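Local coordinates for tRNA threonylcarbamoyladenosine biosynthesis protein TsaE (Haemophilus influenzae, PDB 1HTW) that is required for forming the threonylcarbamoyl group on adenosine 37 of tRNAs that read codons starting with adenine, and binds ATP and magnesium, at residues A[1-5]-A[144-150]; A[54-59]-A[73-77]; A[79-84]-A[103-109]. All coordinates share one frame; numbering follows the deposited sequence.

All three contacts reach the mixed sheet of this P-loop protein. Interaction 1 lies at the edge formed by strand 3-8, and interaction 2 at the other outermost strand, 71-76; their centres are 24 Å apart, on opposite sides of the chain's centre. Interactions 2 and 3 adjoin, centres 12 Å apart, because strands 71-76 and 79-85 are neighbours: Y74 N sits 2.8 Å from I81 O, and I57 CD1 packs on I81 CD1 at 3.5 Å. The side chain of F84 in interaction 3 is about 10 Å from the bound magnesium ion and that of Y74 in interaction 2 about 11 Å, whereas interaction 1 lies away from the nucleotide site.

Interaction 1: A[1-5]-A[144-150]; sequences MESLT and AQTNLGK
The backbones of M1 and E2 bond to A144, and the E2 carboxylate meets K150 through a water. The CB of M1 faces the CB of A144 at 3.4 Å, tighter than a usual carbon contact, although M1 is poorly ordered and little weight can rest on its distances. Beyond CB the methionine bends at chi2 (67°), and its end runs along the backbone past A144: SD comes near the carbonyl oxygens of A144 and Q145, and CE meets Q145 O. The backbones are joined by two hydrogen bonds. M1 N donates to A144 O at 2.6 Å, a short length open to the same doubt, and A144 N donates to E2 O at 3.2 Å in a nearly straight bond. These bonds carry the antiparallel pairing of strands 3-8 and 137-144 out to the N-terminus, at the edge of the sheet, where L4 pairs with L142. Helix 147-155 starts two residues after the strand ends, with T146 as its N-cap: OG1 accepts from G149 N at 2.9 Å and is also bonded to D126 OD1. One turn into that helix, K150 extends its side chain obliquely across that of E2. The opposite charges remain 4.2 Å apart between E2 OE1 and K150 NZ, too far for a salt bridge, and a water connects them, donating to E2 OE1 at 2.9 Å and accepting from K150 NZ at 2.7 Å. Its second proton goes to K150 O. A144 and E2 also touch I153, farther along the helix.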
loop_
_atom_site.group_PDB
_atom_site.type_symbol
_atom_site.label_atom_id
_atom_site.label_comp_id
_atom_site.label_asym_id
_atom_site.label_seq_id
_atom_site.Cartn_x
_atom_site.Cartn_y
_atom_site.Cartn_z
ATOM N N MET A 1 11.459 6.040 10.845
ATOM C CA MET A 1 12.350 7.176 10.431
ATOM C C MET A 1 11.542 8.475 10.471
ATOM O O MET A 1 10.854 8.769 11.452
ATOM C CB MET A 1 12.906 6.954 9.033
ATOM C CG MET A 1 14.225 6.221 8.951
ATOM S SD MET A 1 14.113 4.397 9.501
ATOM C CE MET A 1 15.607 3.641 8.544
ATOM N N GLU A 2 11.629 9.235 9.375
ATOM C CA GLU A 2 10.841 10.480 9.343
ATOM C C GLU A 2 9.378 10.082 9.320
ATOM O O GLU A 2 9.079 8.867 9.181
ATOM C CB GLU A 2 11.246 11.402 8.216
ATOM C CG GLU A 2 11.969 12.665 8.688
ATOM C CD GLU A 2 11.325 13.947 8.206
ATOM O OE1 GLU A 2 11.513 14.293 7.019
ATOM O OE2 GLU A 2 10.647 14.636 9.002
ATOM N N SER A 3 8.516 11.030 9.682
ATOM C CA SER A 3 7.080 10.735 9.666
ATOM C C SER A 3 6.289 11.866 9.026
ATOM O O SER A 3 6.709 13.014 8.919
ATOM C CB SER A 3 6.617 10.575 11.146
ATOM O OG SER A 3 5.490 9.728 11.194
ATOM N N LEU A 4 5.069 11.524 8.564
ATOM C CA LEU A 4 4.140 12.508 8.071
ATOM C C LEU A 4 2.800 12.261 8.815
ATOM O O LEU A 4 2.439 11.088 8.887
ATOM C CB LEU A 4 3.843 12.418 6.584
ATOM C CG LEU A 4 2.552 13.096 6.092
ATOM C CD1 LEU A 4 2.720 14.618 6.115
ATOM C CD2 LEU A 4 2.211 12.643 4.676
ATOM N N THR A 5 2.205 13.337 9.289
ATOM C CA THR A 5 0.839 13.183 9.862
ATOM C C THR A 5 -0.084 14.021 8.983
ATOM O O THR A 5 0.096 15.231 8.825
ATOM C CB THR A 5 0.736 13.487 11.336
ATOM O OG1 THR A 5 -0.665 13.243 11.786
ATOM C CG2 THR A 5 1.027 14.905 11.758
ATOM N N ALA A 144 8.478 6.001 7.938
ATOM C CA ALA A 144 9.509 5.386 7.069
ATOM C C ALA A 144 10.204 4.282 7.848
ATOM O O ALA A 144 10.462 4.474 9.060
ATOM C CB ALA A 144 10.541 6.454 6.695
ATOM N N GLN A 145 10.493 3.162 7.185
ATOM C CA GLN A 145 11.198 2.078 7.835
ATOM C C GLN A 145 12.591 1.858 7.197
ATOM O O GLN A 145 13.445 1.269 7.844
ATOM C CB GLN A 145 10.439 0.749 7.680
ATOM C CG GLN A 145 10.379 -0.075 8.942
ATOM C CD GLN A 145 9.249 0.360 9.860
ATOM O OE1 GLN A 145 8.627 -0.491 10.493
ATOM N NE2 GLN A 145 8.965 1.651 9.866
ATOM N N THR A 146 12.705 2.299 5.965
ATOM C CA THR A 146 13.986 2.126 5.233
ATOM C C THR A 146 14.442 3.467 4.754
ATOM O O THR A 146 13.753 4.472 4.744
ATOM C CB THR A 146 13.786 1.200 4.011
ATOM O OG1 THR A 146 12.838 1.832 3.127
ATOM C CG2 THR A 146 13.353 -0.197 4.389
ATOM N N ASN A 147 15.654 3.477 4.113
ATOM C CA ASN A 147 16.083 4.683 3.437
ATOM C C ASN A 147 15.129 5.097 2.341
ATOM O O ASN A 147 14.882 6.282 2.114
ATOM C CB ASN A 147 17.482 4.314 2.821
ATOM C CG ASN A 147 18.150 5.552 2.282
ATOM O OD1 ASN A 147 18.601 6.410 3.053
ATOM N ND2 ASN A 147 18.193 5.666 0.953
ATOM N N LEU A 148 14.591 4.125 1.594
ATOM C CA LEU A 148 13.638 4.474 0.528
ATOM C C LEU A 148 12.403 5.115 1.192
ATOM O O LEU A 148 11.895 6.097 0.673
ATOM C CB LEU A 148 13.244 3.202 -0.269
ATOM C CG LEU A 148 12.156 3.458 -1.349
ATOM C CD1 LEU A 148 12.486 4.564 -2.306
ATOM C CD2 LEU A 148 11.856 2.159 -2.088
ATOM N N GLY A 149 12.007 4.539 2.327
ATOM C CA GLY A 149 10.845 5.163 3.049
ATOM C C GLY A 149 11.099 6.606 3.365
ATOM O O GLY A 149 10.290 7.530 3.223
ATOM N N LYS A 150 12.343 6.894 3.860
ATOM C CA LYS A 150 12.701 8.286 4.113
ATOM C C LYS A 150 12.576 9.185 2.929
ATOM O O LYS A 150 12.065 10.305 2.948
ATOM C CB LYS A 150 14.099 8.358 4.754
ATOM C CG LYS A 150 14.706 9.756 4.580
ATOM C CD LYS A 150 15.629 10.096 5.743
ATOM C CE LYS A 150 16.170 11.514 5.603
ATOM N NZ LYS A 150 15.079 12.525 5.762
HETATM O O HOH W 1 12.385 12.078 5.445
#

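Interaction 2: A[54-59]-A[73-77]; sequences LQGIGH and EYNIA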
loop_
_atom_site.group_PDB
_atom_site.type_symbol
_atom_site.label_atom_id
_atom_site.label_comp_id
_atom_site.label_asym_id
_atom_site.label_seq_id
_atom_site.Cartn_x
_atom_site.Cartn_y
_atom_site.Cartn_z
ATOM N N LEU A 54 -4.594 3.391 -6.932
ATOM C CA LEU A 54 -4.581 2.696 -8.294
ATOM C C LEU A 54 -5.370 3.448 -9.310
ATOM O O LEU A 54 -4.976 3.617 -10.495
ATOM C CB LEU A 54 -5.140 1.292 -8.089
ATOM C CG LEU A 54 -4.406 0.317 -7.194
ATOM C CD1 LEU A 54 -5.211 -0.963 -6.957
ATOM C CD2 LEU A 54 -3.086 -0.107 -7.865
ATOM N N GLN A 55 -6.607 3.913 -9.001
ATOM C CA GLN A 55 -7.418 4.649 -9.901
ATOM C C GLN A 55 -6.838 6.014 -10.159
ATOM O O GLN A 55 -6.959 6.659 -11.227
ATOM C CB GLN A 55 -8.931 4.749 -9.420
ATOM C CG GLN A 55 -9.524 3.338 -9.402
ATOM C CD GLN A 55 -10.992 3.391 -8.850
ATOM O OE1 GLN A 55 -11.289 4.384 -8.217
ATOM N NE2 GLN A 55 -11.804 2.413 -9.223
ATOM N N GLY A 56 -6.123 6.506 -9.095
ATOM C CA GLY A 56 -5.485 7.833 -9.214
ATOM C C GLY A 56 -4.375 7.845 -10.282
ATOM O O GLY A 56 -4.259 8.922 -10.909
ATOM N N ILE A 57 -3.709 6.736 -10.440
ATOM C CA ILE A 57 -2.622 6.710 -11.500
ATOM C C ILE A 57 -3.193 6.092 -12.769
ATOM O O ILE A 57 -2.412 5.806 -13.707
ATOM C CB ILE A 57 -1.407 5.965 -10.997
ATOM C CG1 ILE A 57 -1.635 4.584 -10.417
ATOM C CG2 ILE A 57 -0.678 6.833 -9.931
ATOM C CD1 ILE A 57 -0.384 3.757 -10.147
ATOM N N GLY A 58 -4.510 5.894 -12.857
ATOM C CA GLY A 58 -5.084 5.430 -14.143
ATOM C C GLY A 58 -5.798 4.128 -14.217
ATOM O O GLY A 58 -6.318 3.754 -15.320
ATOM N N HIS A 59 -5.852 3.248 -13.221
ATOM C CA HIS A 59 -6.598 2.035 -13.286
ATOM C C HIS A 59 -8.063 2.357 -13.556
ATOM O O HIS A 59 -8.616 3.210 -12.865
ATOM C CB HIS A 59 -6.451 1.153 -12.049
ATOM C CG HIS A 59 -7.301 -0.066 -12.173
ATOM N ND1 HIS A 59 -7.003 -1.113 -13.029
ATOM C CD2 HIS A 59 -8.466 -0.383 -11.551
ATOM C CE1 HIS A 59 -7.899 -2.078 -12.807
ATOM N NE2 HIS A 59 -8.798 -1.652 -11.959
ATOM N N GLU A 73 -3.374 -8.728 -8.984
ATOM C CA GLU A 73 -2.264 -8.073 -9.764
ATOM C C GLU A 73 -2.821 -7.026 -10.667
ATOM O O GLU A 73 -3.806 -7.229 -11.423
ATOM C CB GLU A 73 -1.617 -9.240 -10.593
ATOM C CG GLU A 73 -1.131 -8.817 -11.968
ATOM C CD GLU A 73 -0.375 -9.920 -12.710
ATOM O OE1 GLU A 73 0.865 -9.999 -12.496
ATOM O OE2 GLU A 73 -0.972 -10.689 -13.476
ATOM N N TYR A 74 -2.236 -5.807 -10.689
ATOM C CA TYR A 74 -2.589 -4.767 -11.558
ATOM C C TYR A 74 -1.430 -4.375 -12.545
ATOM O O TYR A 74 -0.316 -4.389 -12.083
ATOM C CB TYR A 74 -3.014 -3.476 -10.841
ATOM C CG TYR A 74 -4.288 -3.664 -10.003
ATOM C CD1 TYR A 74 -4.215 -4.252 -8.771
ATOM C CD2 TYR A 74 -5.491 -3.235 -10.530
ATOM C CE1 TYR A 74 -5.403 -4.421 -8.004
ATOM C CE2 TYR A 74 -6.668 -3.390 -9.783
ATOM C CZ TYR A 74 -6.575 -3.988 -8.546
ATOM O OH TYR A 74 -7.764 -4.139 -7.827
ATOM N N ASN A 75 -1.826 -4.062 -13.766
ATOM C CA ASN A 75 -0.868 -3.556 -14.757
ATOM C C ASN A 75 -1.318 -2.175 -15.160
ATOM O O ASN A 75 -2.382 -2.009 -15.797
ATOM C CB ASN A 75 -0.763 -4.509 -15.965
ATOM C CG ASN A 75 0.221 -3.968 -17.005
ATOM O OD1 ASN A 75 0.274 -2.765 -17.210
ATOM N ND2 ASN A 75 0.849 -4.864 -17.758
ATOM N N ILE A 76 -0.677 -1.125 -14.614
ATOM C CA ILE A 76 -1.095 0.219 -14.832
ATOM C C ILE A 76 -0.076 0.943 -15.738
ATOM O O ILE A 76 0.965 1.323 -15.240
ATOM C CB ILE A 76 -1.259 1.047 -13.522
ATOM C CG1 ILE A 76 -2.226 0.220 -12.617
ATOM C CG2 ILE A 76 -1.970 2.349 -13.899
ATOM C CD1 ILE A 76 -3.363 -0.342 -13.446
ATOM N N ALA A 77 -0.454 1.060 -17.003
ATOM C CA ALA A 77 0.432 1.675 -17.998
ATOM C C ALA A 77 1.804 0.988 -17.932
ATOM O O ALA A 77 2.807 1.672 -18.096
ATOM C CB ALA A 77 0.574 3.165 -17.811
#
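A Schellman motif closes helix 46-56, the helix that follows the P-loop, and the residues around this turn pack against edge strand 71-76. G58, with positive phi, is the C-prime residue of the motif; H59 N bonds back to L54 O at 2.9 Å and G58 N to Q55 O. The turn brings H59 up to Y74, the side chains crossing at about a right angle, and the two rings form a T-shaped pair with planes at 88° and centroids 4.8 Å apart. Tyrosine supplies the edge: its CD2 and CE2 point at the imidazole face, CE2 lying 3.5 Å from H59 NE2. With CG anti to the backbone N (chi1 178°), the histidine swings its ring out to the tyrosine. A face of the Y74 ring receives L54 CD1 in a CH-pi contact, 3.7 Å from the centroid and 15° off the normal. I76 packs against the turn, its CD1 3.7 Å from H59 CB and its CG2 3.5 Å from I57 O. I57 also touches helix 11-28 through A22, E23 and L26. No hydrogen bond crosses between 54-59 and 73-77; helix end and edge strand are joined here by aromatic and aliphatic contacts, while the Schellman bonds satisfy the amides of G58 and H59.

Interaction 3: A[79-84]-A[103-109]; sequences KMIYHF and YFNTDSI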
loop_
_atom_site.group_PDB
_atom_site.type_symbol
_atom_site.label_atom_id
_atom_site.label_comp_id
_atom_site.label_asym_id
_atom_site.label_seq_id
_atom_site.Cartn_x
_atom_site.Cartn_y
_atom_site.Cartn_z
ATOM N N LYS A 79 3.300 -0.525 -15.282
ATOM C CA LYS A 79 3.846 -0.718 -13.919
ATOM C C LYS A 79 3.081 -1.808 -13.201
ATOM O O LYS A 79 1.833 -1.764 -13.253
ATOM C CB LYS A 79 3.659 0.624 -13.159
ATOM C CG LYS A 79 4.290 0.544 -11.746
ATOM C CD LYS A 79 5.841 0.574 -11.910
ATOM C CE LYS A 79 6.483 0.603 -10.527
ATOM N NZ LYS A 79 7.983 0.842 -10.618
ATOM N N MET A 80 3.725 -2.775 -12.625
ATOM C CA MET A 80 3.022 -3.891 -11.964
ATOM C C MET A 80 2.805 -3.524 -10.481
ATOM O O MET A 80 3.746 -3.238 -9.757
ATOM C CB MET A 80 3.835 -5.168 -12.071
ATOM C CG MET A 80 4.189 -5.576 -13.516
ATOM S SD MET A 80 2.633 -5.599 -14.684
ATOM C CE MET A 80 1.648 -6.911 -13.781
ATOM N N ILE A 81 1.554 -3.589 -10.032
ATOM C CA ILE A 81 1.214 -3.198 -8.660
ATOM C C ILE A 81 0.398 -4.339 -8.055
ATOM O O ILE A 81 -0.523 -4.787 -8.734
ATOM C CB ILE A 81 0.475 -1.873 -8.616
ATOM C CG1 ILE A 81 1.424 -0.782 -9.216
ATOM C CG2 ILE A 81 0.176 -1.484 -7.144
ATOM C CD1 ILE A 81 0.765 0.461 -9.638
ATOM N N TYR A 82 0.785 -4.755 -6.887
ATOM C CA TYR A 82 0.147 -5.909 -6.251
ATOM C C TYR A 82 -0.563 -5.483 -4.948
ATOM O O TYR A 82 0.026 -4.782 -4.170
ATOM C CB TYR A 82 1.166 -6.991 -5.920
ATOM C CG TYR A 82 1.758 -7.527 -7.217
ATOM C CD1 TYR A 82 1.126 -8.463 -7.976
ATOM C CD2 TYR A 82 2.955 -6.946 -7.668
ATOM C CE1 TYR A 82 1.686 -8.903 -9.180
ATOM C CE2 TYR A 82 3.468 -7.338 -8.911
ATOM C CZ TYR A 82 2.837 -8.302 -9.631
ATOM O OH TYR A 82 3.436 -8.752 -10.816
ATOM N N HIS A 83 -1.860 -5.779 -4.928
ATOM C CA HIS A 83 -2.651 -5.416 -3.708
ATOM C C HIS A 83 -2.862 -6.726 -2.972
ATOM O O HIS A 83 -3.363 -7.736 -3.492
ATOM C CB HIS A 83 -3.997 -4.828 -4.180
ATOM C CG HIS A 83 -4.906 -4.480 -3.013
ATOM N ND1 HIS A 83 -6.260 -4.400 -3.179
ATOM C CD2 HIS A 83 -4.611 -4.173 -1.737
ATOM C CE1 HIS A 83 -6.818 -4.072 -2.006
ATOM N NE2 HIS A 83 -5.844 -3.884 -1.114
ATOM N N PHE A 84 -2.418 -6.735 -1.707
ATOM C CA PHE A 84 -2.580 -7.939 -0.869
ATOM C C PHE A 84 -3.531 -7.667 0.290
ATOM O O PHE A 84 -3.492 -6.574 0.837
ATOM C CB PHE A 84 -1.223 -8.301 -0.244
ATOM C CG PHE A 84 -0.210 -8.844 -1.224
ATOM C CD1 PHE A 84 0.570 -7.936 -1.942
ATOM C CD2 PHE A 84 0.081 -10.197 -1.260
ATOM C CE1 PHE A 84 1.551 -8.407 -2.808
ATOM C CE2 PHE A 84 1.044 -10.661 -2.155
ATOM C CZ PHE A 84 1.749 -9.767 -2.910
ATOM N N TYR A 103 6.818 -11.276 -7.545
ATOM C CA TYR A 103 6.290 -9.969 -7.177
ATOM C C TYR A 103 7.227 -9.159 -6.288
ATOM O O TYR A 103 7.238 -7.925 -6.390
ATOM C CB TYR A 103 4.946 -10.089 -6.483
ATOM C CG TYR A 103 3.919 -10.926 -7.217
ATOM C CD1 TYR A 103 4.134 -11.416 -8.494
ATOM C CD2 TYR A 103 2.729 -11.244 -6.580
ATOM C CE1 TYR A 103 3.174 -12.209 -9.124
ATOM C CE2 TYR A 103 1.786 -12.051 -7.176
ATOM C CZ TYR A 103 2.007 -12.514 -8.459
ATOM O OH TYR A 103 1.020 -13.250 -9.075
ATOM N N PHE A 104 7.955 -9.804 -5.396
ATOM C CA PHE A 104 8.850 -9.095 -4.497
ATOM C C PHE A 104 10.234 -8.920 -5.119
ATOM O O PHE A 104 11.022 -8.141 -4.583
ATOM C CB PHE A 104 8.959 -9.734 -3.128
ATOM C CG PHE A 104 7.674 -10.025 -2.406
ATOM C CD1 PHE A 104 6.599 -9.157 -2.463
ATOM C CD2 PHE A 104 7.548 -11.176 -1.642
ATOM C CE1 PHE A 104 5.415 -9.447 -1.809
ATOM C CE2 PHE A 104 6.383 -11.451 -0.956
ATOM C CZ PHE A 104 5.309 -10.591 -1.050
ATOM N N ASN A 105 10.479 -9.559 -6.267
ATOM C CA ASN A 105 11.766 -9.469 -6.928
ATOM C C ASN A 105 11.819 -8.664 -8.198
ATOM O O ASN A 105 12.781 -8.824 -8.980
ATOM C CB ASN A 105 12.259 -10.903 -7.308
ATOM C CG ASN A 105 12.948 -11.519 -6.116
ATOM O OD1 ASN A 105 12.281 -12.033 -5.228
ATOM N ND2 ASN A 105 14.273 -11.437 -6.104
ATOM N N THR A 106 10.856 -7.816 -8.460
ATOM C CA THR A 106 10.813 -6.985 -9.666
ATOM C C THR A 106 10.488 -5.563 -9.265
ATOM O O THR A 106 10.370 -5.341 -8.026
ATOM C CB THR A 106 9.840 -7.597 -10.671
ATOM O OG1 THR A 106 9.945 -7.012 -11.961
ATOM C CG2 THR A 106 8.412 -7.388 -10.129
ATOM N N ASP A 107 10.452 -4.607 -10.136
ATOM C CA ASP A 107 10.256 -3.198 -9.911
ATOM C C ASP A 107 8.707 -2.906 -9.822
ATOM O O ASP A 107 8.174 -2.175 -10.635
ATOM C CB ASP A 107 10.852 -2.366 -11.032
ATOM C CG ASP A 107 10.445 -2.788 -12.425
ATOM O OD1 ASP A 107 10.227 -4.012 -12.621
ATOM O OD2 ASP A 107 10.396 -1.928 -13.317
ATOM N N SER A 108 8.208 -3.595 -8.822
ATOM C CA SER A 108 6.739 -3.458 -8.572
ATOM C C SER A 108 6.499 -2.558 -7.366
ATOM O O SER A 108 7.384 -2.030 -6.724
ATOM C CB SER A 108 6.238 -4.864 -8.256
ATOM O OG SER A 108 6.708 -5.364 -7.027
ATOM N N ILE A 109 5.181 -2.388 -7.110
ATOM C CA ILE A 109 4.783 -1.677 -5.847
ATOM C C ILE A 109 3.821 -2.705 -5.177
ATOM O O ILE A 109 2.967 -3.207 -5.897
ATOM C CB ILE A 109 3.996 -0.415 -6.183
ATOM C CG1 ILE A 109 4.998 0.675 -6.677
ATOM C CG2 ILE A 109 3.365 0.123 -4.878
ATOM C CD1 ILE A 109 4.438 1.816 -7.389
HETATM O O HOH W 2 9.088 -0.101 -8.073
HETATM O O HOH W 3 6.688 -2.974 -12.822
#
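Strands 79-85 and 109-113 run parallel and begin their pairing here, I81 bridging I109 while M80 O accepts from I109 N at 3.1 Å and I109 O from Y82 N at 2.9 Å. The side chains of I81 and I109 lie side by side on one face of the sheet. On the other face the rings of Y82 and Y103 form an offset stack, centroids 3.9 Å apart and planes at 10°. Y103 CB also lies over the Y82 ring, as a CH-pi contact, and S108 CB meets that ring's edge in plane. Farther along, F84 CZ approaches F104 CE1 at 3.8 Å, the two rings set obliquely. K79 starts out extended (chi1 -176°), then bends at chi2 and lays CE against I109 CD1, bringing NZ 3.0 Å from D107 O. That ammonium comes from above the carbonyl plane, 51° out of it. One water accepts from K79 NZ and lies 2.9 Å from S108 O; another joins M80 N to D107 O. S108 OG donates to Y103 O at 2.7 Å, tying S108 back to Y103. The lysine's charge is probably met by the D107 carbonyl and water, the carboxylate being beyond salt-bridge distance, while aromatic stacking holds Y103 against the sheet.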